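Local structure of Glyoxalase/bleomycin resistance protein/dioxygenase (Nocardioides sp., 4MYM) at residues C35-D40 with V87-E92; E46-K51 with P142-E147; M100-L105 with E150-L155. The protein is of undetermined exact function but has the vicinal oxygen chelate fold shared by glyoxalases, bleomycin resistance proteins and extradiol dioxygenases. All coordinates share one frame; numbering follows the deposited sequence.

Contact 1: C35-D40 with V87-E92; sequences CLVTHD and VPALAE
The carbonyl oxygen of L90 comes up to the edge of the H39 imidazole, close to the ring plane and 2.9 Å from CE1 of the ring as modelled, a carbon probably polarised by its two nitrogen neighbours. The next carbonyls of the loop bend round the same ring: A91 O lies obliquely 3.6 Å from CE1, and the E92 backbone passes over one face, with E92 C 3.4 Å from H39 NE2. E92 O is also near NE2, at 3.4 Å, but the angle is too poor for a hydrogen bond. H39 reaches the loop because its CG stands anti to its own carbonyl carbon (chi1 -55°). H39 directly follows strand 33-38, the first strand of the N-terminal beta-alpha-beta-beta-beta module, and D40 after it is the N-cap of helix 41-51, its OD1 accepting from A43 N. Residues 87-92 belong to the linker that leaves this module for the second. Nearer the sheet the contact turns apolar: V37 CG1, the branch anti to the backbone N, meets A89 CB at 4.1 Å, and A78 of helix 78-85 touches V37, H39 and A89. V37 also packs on T98, and L90 on S95, of the second subunit.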
ATOM      1  N   CYS A  35       5.344  -0.481  -1.771  1.00 18.28           N
ATOM      2  CA  CYS A  35       6.360   0.085  -2.631  1.00 18.31           C
ATOM      3  C   CYS A  35       5.728   0.855  -3.798  1.00 18.21           C
ATOM      4  O   CYS A  35       5.106   0.281  -4.710  1.00 16.31           O
ATOM      5  CB  CYS A  35       7.292  -1.002  -3.143  1.00 19.40           C
ATOM      6  SG  CYS A  35       8.685  -0.348  -4.061  1.00 21.04           S
ATOM      7  N   LEU A  36       5.876   2.168  -3.732  1.00 17.87           N
ATOM      8  CA  LEU A  36       5.345   3.046  -4.750  1.00 18.77           C
ATOM      9  C   LEU A  36       6.270   3.047  -5.961  1.00 18.72           C
ATOM     10  O   LEU A  36       7.502   2.976  -5.829  1.00 18.93           O
ATOM     11  CB  LEU A  36       5.191   4.464  -4.198  1.00 19.57           C
ATOM     12  CG  LEU A  36       4.382   4.619  -2.904  1.00 20.07           C
ATOM     13  CD1 LEU A  36       4.253   6.083  -2.524  1.00 21.81           C
ATOM     14  CD2 LEU A  36       3.009   4.001  -3.015  1.00 20.14           C
ATOM     15  N   VAL A  37       5.664   3.151  -7.135  1.00 19.49           N
ATOM     16  CA  VAL A  37       6.398   3.220  -8.386  1.00 20.11           C
ATOM     17  C   VAL A  37       6.689   4.692  -8.656  1.00 20.87           C
ATOM     18  O   VAL A  37       5.769   5.512  -8.753  1.00 19.99           O
ATOM     19  CB  VAL A  37       5.595   2.570  -9.522  1.00 20.51           C
ATOM     20  CG1 VAL A  37       6.270   2.784 -10.871  1.00 21.18           C
ATOM     21  CG2 VAL A  37       5.418   1.085  -9.234  1.00 20.96           C
ATOM     22  N   THR A  38       7.971   5.029  -8.738  1.00 21.77           N
ATOM     23  CA  THR A  38       8.381   6.406  -8.971  1.00 23.97           C
ATOM     24  C   THR A  38       9.019   6.571 -10.362  1.00 25.55           C
ATOM     25  O   THR A  38       9.414   5.578 -11.007  1.00 24.93           O
ATOM     26  CB  THR A  38       9.334   6.912  -7.855  1.00 23.45           C
ATOM     27  OG1 THR A  38       9.524   8.331  -7.978  1.00 24.43           O
ATOM     28  CG2 THR A  38      10.681   6.216  -7.909  1.00 23.36           C
ATOM     29  N   HIS A  39       9.062   7.823 -10.822  1.00 26.78           N
ATOM     30  CA  HIS A  39       9.775   8.213 -12.042  1.00 29.21           C
ATOM     31  C   HIS A  39      10.857   9.255 -11.758  1.00 30.31           C
ATOM     32  O   HIS A  39      11.527   9.736 -12.671  1.00 30.38           O
ATOM     33  CB  HIS A  39       8.784   8.746 -13.077  1.00 30.74           C
ATOM     34  CG  HIS A  39       7.679   7.790 -13.367  1.00 33.09           C
ATOM     35  ND1 HIS A  39       7.852   6.670 -14.152  1.00 35.08           N
ATOM     36  CD2 HIS A  39       6.398   7.752 -12.937  1.00 34.03           C
ATOM     37  CE1 HIS A  39       6.717   6.000 -14.213  1.00 34.52           C
ATOM     38  NE2 HIS A  39       5.823   6.627 -13.472  1.00 35.02           N
ATOM     39  N   ASP A  40      11.027   9.590 -10.485  1.00 29.44           N
ATOM     40  CA  ASP A  40      12.040  10.542 -10.055  1.00 29.36           C
ATOM     41  C   ASP A  40      12.266  10.261  -8.591  1.00 27.46           C
ATOM     42  O   ASP A  40      11.630  10.861  -7.719  1.00 25.44           O
ATOM     43  CB  ASP A  40      11.576  11.983 -10.293  1.00 29.37           C
ATOM     44  CG  ASP A  40      12.653  13.025  -9.948  1.00 31.51           C
ATOM     45  OD1 ASP A  40      13.620  12.737  -9.192  1.00 32.92           O
ATOM     46  OD2 ASP A  40      12.504  14.159 -10.433  1.00 32.14           O
ATOM     47  N   VAL A  87       8.570  -6.776 -14.919  1.00 17.82           N
ATOM     48  CA  VAL A  87       7.237  -6.302 -14.590  1.00 16.89           C
ATOM     49  C   VAL A  87       7.046  -4.988 -15.344  1.00 16.38           C
ATOM     50  O   VAL A  87       7.890  -4.095 -15.237  1.00 17.54           O
ATOM     51  CB  VAL A  87       7.045  -6.063 -13.069  1.00 16.27           C
ATOM     52  CG1 VAL A  87       5.718  -5.378 -12.783  1.00 16.16           C
ATOM     53  CG2 VAL A  87       7.125  -7.377 -12.330  1.00 16.48           C
ATOM     54  N   PRO A  88       5.938  -4.861 -16.082  1.00 16.92           N
ATOM     55  CA  PRO A  88       5.731  -3.647 -16.895  1.00 17.83           C
ATOM     56  C   PRO A  88       5.202  -2.470 -16.062  1.00 17.67           C
ATOM     57  O   PRO A  88       4.026  -2.098 -16.187  1.00 18.92           O
ATOM     58  CB  PRO A  88       4.699  -4.104 -17.924  1.00 18.16           C
ATOM     59  CG  PRO A  88       3.895  -5.136 -17.200  1.00 18.17           C
ATOM     60  CD  PRO A  88       4.862  -5.850 -16.296  1.00 17.20           C
ATOM     61  N   ALA A  89       6.064  -1.909 -15.216  1.00 17.80           N
ATOM     62  CA  ALA A  89       5.701  -0.739 -14.414  1.00 18.96           C
ATOM     63  C   ALA A  89       5.402   0.436 -15.346  1.00 21.03           C
ATOM     64  O   ALA A  89       6.042   0.588 -16.381  1.00 19.54           O
ATOM     65  CB  ALA A  89       6.819  -0.373 -13.463  1.00 18.94           C
ATOM     66  N   LEU A  90       4.421   1.249 -14.964  1.00 23.91           N
ATOM     67  CA  LEU A  90       3.958   2.390 -15.746  1.00 27.77           C
ATOM     68  C   LEU A  90       5.131   3.174 -16.343  1.00 28.93           C
ATOM     69  O   LEU A  90       6.066   3.527 -15.642  1.00 27.38           O
ATOM     70  CB  LEU A  90       3.089   3.295 -14.861  1.00 30.11           C
ATOM     71  CG  LEU A  90       1.984   4.161 -15.481  1.00 33.82           C
ATOM     72  CD1 LEU A  90       1.032   3.352 -16.353  1.00 34.66           C
ATOM     73  CD2 LEU A  90       1.218   4.873 -14.367  1.00 34.40           C
ATOM     74  N   ALA A  91       5.086   3.423 -17.648  1.00 32.13           N
ATOM     75  CA  ALA A  91       6.188   4.103 -18.333  1.00 35.12           C
ATOM     76  C   ALA A  91       6.326   5.565 -17.884  1.00 37.64           C
ATOM     77  O   ALA A  91       7.437   6.063 -17.704  1.00 38.71           O
ATOM     78  CB  ALA A  91       5.992   4.022 -19.842  1.00 36.71           C
ATOM     79  N   GLU A  92       5.194   6.234 -17.682  1.00 38.49           N
ATOM     80  CA  GLU A  92       5.173   7.660 -17.362  1.00 42.18           C
ATOM     81  C   GLU A  92       4.231   7.980 -16.211  1.00 40.10           C
ATOM     82  O   GLU A  92       3.406   7.156 -15.844  1.00 38.44           O
ATOM     83  CB  GLU A  92       4.716   8.442 -18.592  1.00 44.27           C
ATOM     84  CG  GLU A  92       5.550   8.172 -19.833  1.00 47.69           C
ATOM     85  CD  GLU A  92       5.398   9.258 -20.874  1.00 52.90           C
ATOM     86  OE1 GLU A  92       4.269   9.780 -21.031  1.00 55.31           O
ATOM     87  OE2 GLU A  92       6.407   9.595 -21.526  1.00 56.81           O
TER

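Contact 2: E46-K51 with P142-E147; sequences EFYTTK and PGPCGE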
ATOM      1  N   GLU A  46      12.615  13.248  -1.283  1.00 25.69           N
ATOM      2  CA  GLU A  46      12.471  14.581  -0.685  1.00 27.44           C
ATOM      3  C   GLU A  46      11.063  14.815  -0.105  1.00 25.04           C
ATOM      4  O   GLU A  46      10.916  15.324   1.013  1.00 25.24           O
ATOM      5  CB  GLU A  46      12.814  15.646  -1.737  1.00 30.71           C
ATOM      6  CG  GLU A  46      12.671  17.095  -1.285  1.00 34.76           C
ATOM      7  CD  GLU A  46      13.667  17.503  -0.205  1.00 40.67           C
ATOM      8  OE1 GLU A  46      14.638  16.747   0.073  1.00 43.36           O
ATOM      9  OE2 GLU A  46      13.475  18.602   0.372  1.00 46.10           O
ATOM     10  N   PHE A  47      10.037  14.411  -0.849  1.00 22.88           N
ATOM     11  CA  PHE A  47       8.644  14.563  -0.406  1.00 21.51           C
ATOM     12  C   PHE A  47       8.348  13.787   0.885  1.00 21.09           C
ATOM     13  O   PHE A  47       7.877  14.358   1.870  1.00 20.10           O
ATOM     14  CB  PHE A  47       7.689  14.130  -1.535  1.00 21.11           C
ATOM     15  CG  PHE A  47       6.224  14.229  -1.181  1.00 21.52           C
ATOM     16  CD1 PHE A  47       5.578  13.191  -0.537  1.00 21.10           C
ATOM     17  CD2 PHE A  47       5.483  15.366  -1.516  1.00 22.53           C
ATOM     18  CE1 PHE A  47       4.234  13.275  -0.206  1.00 21.81           C
ATOM     19  CE2 PHE A  47       4.137  15.457  -1.193  1.00 21.87           C
ATOM     20  CZ  PHE A  47       3.507  14.405  -0.539  1.00 22.53           C
ATOM     21  N   TYR A  48       8.646  12.484   0.907  1.00 21.08           N
ATOM     22  CA  TYR A  48       8.238  11.665   2.055  1.00 20.96           C
ATOM     23  C   TYR A  48       9.019  11.975   3.314  1.00 21.71           C
ATOM     24  O   TYR A  48       8.461  11.888   4.413  1.00 21.62           O
ATOM     25  CB  TYR A  48       8.281  10.163   1.732  1.00 20.88           C
ATOM     26  CG  TYR A  48       7.388   9.853   0.559  1.00 20.56           C
ATOM     27  CD1 TYR A  48       5.997   9.780   0.705  1.00 21.31           C
ATOM     28  CD2 TYR A  48       7.928   9.709  -0.716  1.00 21.00           C
ATOM     29  CE1 TYR A  48       5.177   9.536  -0.392  1.00 20.76           C
ATOM     30  CE2 TYR A  48       7.125   9.464  -1.810  1.00 21.65           C
ATOM     31  CZ  TYR A  48       5.763   9.384  -1.648  1.00 20.67           C
ATOM     32  OH  TYR A  48       5.010   9.141  -2.759  1.00 22.38           O
ATOM     33  N   THR A  49      10.294  12.333   3.148  1.00 22.87           N
ATOM     34  CA  THR A  49      11.145  12.714   4.273  1.00 24.22           C
ATOM     35  C   THR A  49      10.772  14.090   4.832  1.00 24.55           C
ATOM     36  O   THR A  49      10.425  14.210   6.004  1.00 23.72           O
ATOM     37  CB  THR A  49      12.639  12.713   3.896  1.00 24.11           C
ATOM     38  OG1 THR A  49      12.856  13.540   2.744  1.00 26.02           O
ATOM     39  CG2 THR A  49      13.104  11.298   3.585  1.00 24.85           C
ATOM     40  N   THR A  50      10.823  15.124   3.999  1.00 26.19           N
ATOM     41  CA  THR A  50      10.640  16.496   4.510  1.00 27.17           C
ATOM     42  C   THR A  50       9.179  16.853   4.798  1.00 26.95           C
ATOM     43  O   THR A  50       8.903  17.573   5.757  1.00 28.20           O
ATOM     44  CB  THR A  50      11.238  17.549   3.567  1.00 27.49           C
ATOM     45  OG1 THR A  50      10.433  17.638   2.394  1.00 27.21           O
ATOM     46  CG2 THR A  50      12.675  17.187   3.195  1.00 28.38           C
ATOM     47  N   LYS A  51       8.243  16.349   3.993  1.00 26.33           N
ATOM     48  CA  LYS A  51       6.826  16.694   4.173  1.00 26.19           C
ATOM     49  C   LYS A  51       6.115  15.771   5.139  1.00 24.64           C
ATOM     50  O   LYS A  51       5.309  16.233   5.950  1.00 23.59           O
ATOM     51  CB  LYS A  51       6.065  16.682   2.852  1.00 28.41           C
ATOM     52  CG  LYS A  51       6.705  17.475   1.730  1.00 31.24           C
ATOM     53  CD  LYS A  51       6.699  18.953   2.009  1.00 34.02           C
ATOM     54  CE  LYS A  51       7.148  19.754   0.790  1.00 36.27           C
ATOM     55  NZ  LYS A  51       6.295  19.481  -0.392  1.00 37.10           N
ATOM     56  N   PRO A 142      -2.505  14.393  -2.948  1.00 17.79           N
ATOM     57  CA  PRO A 142      -1.666  13.615  -3.853  1.00 17.51           C
ATOM     58  C   PRO A 142      -0.220  13.514  -3.374  1.00 17.75           C
ATOM     59  O   PRO A 142       0.309  14.442  -2.754  1.00 17.53           O
ATOM     60  CB  PRO A 142      -1.713  14.426  -5.151  1.00 18.05           C
ATOM     61  CG  PRO A 142      -1.836  15.838  -4.690  1.00 17.57           C
ATOM     62  CD  PRO A 142      -2.658  15.789  -3.427  1.00 18.15           C
ATOM     63  N   GLY A 143       0.408  12.375  -3.640  1.00 17.39           N
ATOM     64  CA  GLY A 143       1.855  12.248  -3.503  1.00 18.60           C
ATOM     65  C   GLY A 143       2.475  12.183  -4.896  1.00 19.32           C
ATOM     66  O   GLY A 143       1.756  12.189  -5.893  1.00 20.91           O
ATOM     67  N   PRO A 144       3.809  12.127  -4.969  1.00 21.29           N
ATOM     68  CA  PRO A 144       4.533  12.182  -6.242  1.00 22.75           C
ATOM     69  C   PRO A 144       4.603  10.854  -7.037  1.00 23.90           C
ATOM     70  O   PRO A 144       5.185  10.833  -8.126  1.00 26.10           O
ATOM     71  CB  PRO A 144       5.938  12.632  -5.825  1.00 22.03           C
ATOM     72  CG  PRO A 144       6.090  12.196  -4.397  1.00 22.00           C
ATOM     73  CD  PRO A 144       4.709  12.198  -3.797  1.00 21.20           C
ATOM     74  N   CYS A 145       4.032   9.770  -6.518  1.00 22.97           N
ATOM     75  CA  CYS A 145       4.100   8.475  -7.198  1.00 23.46           C
ATOM     76  C   CYS A 145       2.735   7.978  -7.671  1.00 23.62           C
ATOM     77  O   CYS A 145       2.473   6.760  -7.695  1.00 23.84           O
ATOM     78  CB  CYS A 145       4.755   7.445  -6.269  1.00 24.36           C
ATOM     79  SG  CYS A 145       6.480   7.811  -5.903  1.00 25.10           S
ATOM     80  N   GLY A 146       1.868   8.914  -8.063  1.00 20.97           N
ATOM     81  CA  GLY A 146       0.532   8.573  -8.523  1.00 20.20           C
ATOM     82  C   GLY A 146      -0.453   8.249  -7.423  1.00 18.67           C
ATOM     83  O   GLY A 146      -1.637   8.108  -7.674  1.00 18.39           O
ATOM     84  N   GLU A 147       0.027   8.091  -6.196  1.00 18.25           N
ATOM     85  CA  GLU A 147      -0.863   7.761  -5.105  1.00 17.10           C
ATOM     86  C   GLU A 147      -1.511   9.032  -4.567  1.00 16.45           C
ATOM     87  O   GLU A 147      -1.006  10.150  -4.779  1.00 16.06           O
ATOM     88  CB  GLU A 147      -0.107   7.050  -3.974  1.00 17.73           C
ATOM     89  CG  GLU A 147       0.556   7.951  -2.940  1.00 18.55           C
ATOM     90  CD  GLU A 147       1.842   8.617  -3.407  1.00 18.85           C
ATOM     91  OE1 GLU A 147       2.156   8.621  -4.620  1.00 19.60           O
ATOM     92  OE2 GLU A 147       2.559   9.141  -2.530  1.00 20.64           O
TER
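P144 sits on one face of the F47 ring, its CD 3.6 Å from the ring centroid and 16° off the normal, a close CH-pi contact. Y48 CG lies at the edge of the F47 ring, in its plane, and F47 CD1 in turn lies over a face of the Y48 ring. At the far edge of Y48, also in plane, is the carboxylate of E147, turned only 25° from the ring. Y48 OH donates to E147 OE2 over 2.5 Å, a very short bond in a buried setting. OE2 takes a second donor, W149 NE1, and the other oxygen, OE1, uses its syn lone pair to accept C145 N at 2.9 Å, so both ends of the carboxylate are held. In E147, CG lies between the backbone N and the carbonyl carbon (chi1 87°) and the chain then bends at chi2, which together bring the carboxylate back to C145 N. That turn is the beta-hairpin connection between strands 136-142 and 147-154, the last two strands of the second beta-alpha-beta-beta-beta module, whereas helix 41-51 is the helix of the first module. Within the turn, G143 N bonds to E147 O at 2.9 Å, and R97 NH1 donates to both G143 O and E147 O. P144 CD, lying over F47, also comes 3.2 Å from Y48 OH, oblique to that ring. C145 SG comes to the Y48 edge, 3.7 Å from OH, and L36 and L75 pack on both Y48 and C145.

Contact 3: M100-L105 with E150-L155; sequences MVAVEL and EYFAWL
M100, a selenomethionine in this crystal, lays its methyl CE 3.4 Å from E150 OE1, with SE against E150 CB. V101 O then accepts E150 N, the first of four backbone bonds that zip the two strands in parallel. A102 puts its CB 3.4 Å from the same E150 OE1, so the carboxylate oxygen has alkyl groups of two residues beside it; it also bonds to a bound BTB molecule, probably from the crystallisation liquor. V103 uses both backbone atoms, its N donating to E150 O at 2.8 Å and its O accepting F152 N at 3.1 Å, while its CB stands over a face of the Y151 ring, 4.2 Å from the centroid. On the other side of the sheet, E104 CA and CB lie over a face of F152. The F152 ring is swung back under E104 because its CG sits between the backbone N and the carbonyl carbon (chi1 72°). The extended E104 side chain crosses W154 at about a right angle, carboxylate and indole planes 80° apart, and two waters join them: one receives W154 NE1 and donates to OE1, the other receives W154 N and donates to OE2 and to L105 O. L105 N closes the series on F152 O at 2.7 Å, and L105 CD1 touches Y151 CD2. This parallel pairing of first and last strands is the mark of the beta-alpha-beta-beta-beta module, and the face bearing A102, E104, E150 and F152 is where E150 OE1 meets BTB, consistent with the pocket that this sheet face forms in relatives of the fold.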
HETATM    1  N   MSE A 100      -4.554   4.375  -3.022  1.00 16.90           N
HETATM    2  CA  MSE A 100      -4.756   5.233  -1.850  1.00 17.05           C
HETATM    3  C   MSE A 100      -4.059   4.668  -0.642  1.00 16.68           C
HETATM    4  O   MSE A 100      -4.211   3.494  -0.322  1.00 15.32           O
HETATM    5  CB  MSE A 100      -6.245   5.420  -1.554  1.00 19.24           C
HETATM    6  CG  MSE A 100      -6.463   6.490  -0.475  1.00 21.75           C
HETATM    7 SE   MSE A 100      -8.399   6.685  -0.156  1.00 31.39          SE
HETATM    8  CE  MSE A 100      -8.653   5.278   1.202  1.00 26.84           C
ATOM      9  N   VAL A 101      -3.289   5.520   0.029  1.00 15.70           N
ATOM     10  CA  VAL A 101      -2.616   5.169   1.276  1.00 16.14           C
ATOM     11  C   VAL A 101      -3.384   5.863   2.401  1.00 15.92           C
ATOM     12  O   VAL A 101      -3.479   7.091   2.390  1.00 14.93           O
ATOM     13  CB  VAL A 101      -1.141   5.613   1.211  1.00 16.71           C
ATOM     14  CG1 VAL A 101      -0.405   5.249   2.482  1.00 17.65           C
ATOM     15  CG2 VAL A 101      -0.463   4.960   0.007  1.00 17.50           C
ATOM     16  N   ALA A 102      -3.930   5.101   3.362  1.00 15.53           N
ATOM     17  CA  ALA A 102      -4.774   5.682   4.411  1.00 16.13           C
ATOM     18  C   ALA A 102      -4.161   5.572   5.810  1.00 17.28           C
ATOM     19  O   ALA A 102      -3.552   4.553   6.178  1.00 16.08           O
ATOM     20  CB  ALA A 102      -6.162   5.072   4.390  1.00 15.90           C
ATOM     21  N   VAL A 103      -4.349   6.649   6.566  1.00 17.55           N
ATOM     22  CA  VAL A 103      -3.795   6.832   7.883  1.00 17.60           C
ATOM     23  C   VAL A 103      -4.954   7.147   8.822  1.00 18.39           C
ATOM     24  O   VAL A 103      -5.556   8.204   8.718  1.00 17.75           O
ATOM     25  CB  VAL A 103      -2.795   8.005   7.867  1.00 17.31           C
ATOM     26  CG1 VAL A 103      -2.267   8.300   9.258  1.00 17.86           C
ATOM     27  CG2 VAL A 103      -1.664   7.742   6.882  1.00 17.17           C
ATOM     28  N   GLU A 104      -5.289   6.230   9.727  1.00 18.91           N
ATOM     29  CA  GLU A 104      -6.403   6.465  10.607  1.00 19.92           C
ATOM     30  C   GLU A 104      -5.892   7.286  11.788  1.00 20.62           C
ATOM     31  O   GLU A 104      -4.916   6.907  12.408  1.00 19.39           O
ATOM     32  CB  GLU A 104      -7.008   5.171  11.134  1.00 21.17           C
ATOM     33  CG  GLU A 104      -8.193   5.456  12.053  1.00 22.82           C
ATOM     34  CD  GLU A 104      -8.943   4.225  12.515  1.00 24.39           C
ATOM     35  OE1 GLU A 104      -8.667   3.101  12.023  1.00 23.12           O
ATOM     36  OE2 GLU A 104      -9.819   4.398  13.391  1.00 24.69           O
ATOM     37  N   LEU A 105      -6.560   8.397  12.087  1.00 21.27           N
ATOM     38  CA  LEU A 105      -6.274   9.168  13.302  1.00 22.11           C
ATOM     39  C   LEU A 105      -7.330   8.884  14.379  1.00 22.97           C
ATOM     40  O   LEU A 105      -8.360   8.276  14.104  1.00 23.60           O
ATOM     41  CB  LEU A 105      -6.209  10.655  12.976  1.00 22.76           C
ATOM     42  CG  LEU A 105      -5.162  11.098  11.942  1.00 22.61           C
ATOM     43  CD1 LEU A 105      -5.021  12.605  11.962  1.00 22.26           C
ATOM     44  CD2 LEU A 105      -3.795  10.453  12.165  1.00 23.59           C
ATOM     45  N   GLU A 150      -5.012   9.572   2.395  1.00 15.92           N
ATOM     46  CA  GLU A 150      -6.183   9.910   3.157  1.00 15.65           C
ATOM     47  C   GLU A 150      -5.797   9.847   4.634  1.00 16.33           C
ATOM     48  O   GLU A 150      -5.183   8.879   5.074  1.00 15.62           O
ATOM     49  CB  GLU A 150      -7.300   8.924   2.889  1.00 16.13           C
ATOM     50  CG  GLU A 150      -8.561   9.169   3.724  1.00 16.37           C
ATOM     51  CD  GLU A 150      -9.507   8.002   3.735  1.00 17.36           C
ATOM     52  OE1 GLU A 150      -9.084   6.886   4.119  1.00 18.57           O
ATOM     53  OE2 GLU A 150     -10.689   8.184   3.398  1.00 18.44           O
ATOM     54  N   TYR A 151      -6.100  10.907   5.376  1.00 16.77           N
ATOM     55  CA  TYR A 151      -6.103  10.852   6.834  1.00 16.77           C
ATOM     56  C   TYR A 151      -7.575  10.887   7.185  1.00 17.08           C
ATOM     57  O   TYR A 151      -8.329  11.705   6.643  1.00 17.03           O
ATOM     58  CB  TYR A 151      -5.378  12.046   7.464  1.00 16.97           C
ATOM     59  CG  TYR A 151      -3.869  12.060   7.415  1.00 17.54           C
ATOM     60  CD1 TYR A 151      -3.155  11.499   6.355  1.00 17.94           C
ATOM     61  CD2 TYR A 151      -3.139  12.698   8.415  1.00 19.00           C
ATOM     62  CE1 TYR A 151      -1.775  11.537   6.317  1.00 18.07           C
ATOM     63  CE2 TYR A 151      -1.759  12.748   8.371  1.00 19.03           C
ATOM     64  CZ  TYR A 151      -1.081  12.158   7.321  1.00 18.86           C
ATOM     65  OH  TYR A 151       0.293  12.226   7.276  1.00 18.37           O
ATOM     66  N   PHE A 152      -8.020   9.974   8.042  1.00 16.76           N
ATOM     67  CA  PHE A 152      -9.424   9.876   8.384  1.00 16.76           C
ATOM     68  C   PHE A 152      -9.574   9.565   9.868  1.00 17.82           C
ATOM     69  O   PHE A 152      -8.669   8.990  10.481  1.00 16.90           O
ATOM     70  CB  PHE A 152     -10.174   8.839   7.540  1.00 17.60           C
ATOM     71  CG  PHE A 152      -9.853   7.398   7.874  1.00 18.12           C
ATOM     72  CD1 PHE A 152      -8.699   6.790   7.384  1.00 19.01           C
ATOM     73  CD2 PHE A 152     -10.717   6.643   8.647  1.00 19.07           C
ATOM     74  CE1 PHE A 152      -8.400   5.467   7.693  1.00 19.58           C
ATOM     75  CE2 PHE A 152     -10.413   5.322   8.960  1.00 19.38           C
ATOM     76  CZ  PHE A 152      -9.268   4.735   8.472  1.00 19.57           C
ATOM     77  N   ALA A 153     -10.706   9.986  10.420  1.00 18.45           N
ATOM     78  CA  ALA A 153     -11.105   9.617  11.776  1.00 19.10           C
ATOM     79  C   ALA A 153     -12.622   9.451  11.834  1.00 20.53           C
ATOM     80  O   ALA A 153     -13.377  10.207  11.208  1.00 19.01           O
ATOM     81  CB  ALA A 153     -10.610  10.645  12.770  1.00 20.16           C
ATOM     82  N   TRP A 154     -13.060   8.429  12.565  1.00 20.86           N
ATOM     83  CA  TRP A 154     -14.465   8.073  12.619  1.00 22.73           C
ATOM     84  C   TRP A 154     -15.238   9.097  13.446  1.00 24.06           C
ATOM     85  O   TRP A 154     -14.764   9.542  14.479  1.00 22.57           O
ATOM     86  CB  TRP A 154     -14.662   6.685  13.239  1.00 23.56           C
ATOM     87  CG  TRP A 154     -14.091   5.580  12.422  1.00 25.06           C
ATOM     88  CD1 TRP A 154     -13.142   4.695  12.808  1.00 25.74           C
ATOM     89  CD2 TRP A 154     -14.427   5.253  11.072  1.00 25.38           C
ATOM     90  NE1 TRP A 154     -12.858   3.836  11.783  1.00 26.99           N
ATOM     91  CE2 TRP A 154     -13.630   4.160  10.701  1.00 26.34           C
ATOM     92  CE3 TRP A 154     -15.311   5.791  10.135  1.00 26.26           C
ATOM     93  CZ2 TRP A 154     -13.694   3.580   9.433  1.00 26.14           C
ATOM     94  CZ3 TRP A 154     -15.375   5.221   8.875  1.00 26.03           C
ATOM     95  CH2 TRP A 154     -14.571   4.121   8.539  1.00 26.16           C
ATOM     96  N   LEU A 155     -16.412   9.463  12.961  1.00 25.43           N
ATOM     97  CA  LEU A 155     -17.353  10.284  13.719  1.00 28.22           C
ATOM     98  C   LEU A 155     -18.072   9.381  14.714  1.00 28.61           C
ATOM     99  O   LEU A 155     -17.870   8.159  14.712  1.00 26.33           O
ATOM    100  CB  LEU A 155     -18.357  10.942  12.771  1.00 29.24           C
ATOM    101  CG  LEU A 155     -17.766  11.847  11.684  1.00 30.56           C
ATOM    102  CD1 LEU A 155     -18.863  12.334  10.752  1.00 31.43           C
ATOM    103  CD2 LEU A 155     -17.020  13.025  12.293  1.00 31.12           C
TER
HETATM  104  O   HOH W   1     -10.757   6.967  13.940  1.00 20.81           O
HETATM  105  O   HOH W   2     -10.881   1.693  11.363  1.00 29.07           O

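Contact 3 is the buried one, a regular strand pairing inside the second module, resting on backbone bonds. Contacts 1 and 2 are partly buried: contact 1 sets loop carbonyls round an imidazole, contact 2 joins a tyrosine to a carboxylate beside a CH-pi contact. Contact 2 bridges the modules, setting the first module's helix against the second's hairpin turn; contact 1 packs the first module's opening strand on the linker. Contacts 1 and 2 adjoin, with L36 CD1 3.2 Å from Y48 OH. Contact 3 lies about 25 Å from contact 1, centre to centre, yet the dimer brings their elements together: C35 packs on M100 of the second subunit, where the sheet continues antiparallel across the interface.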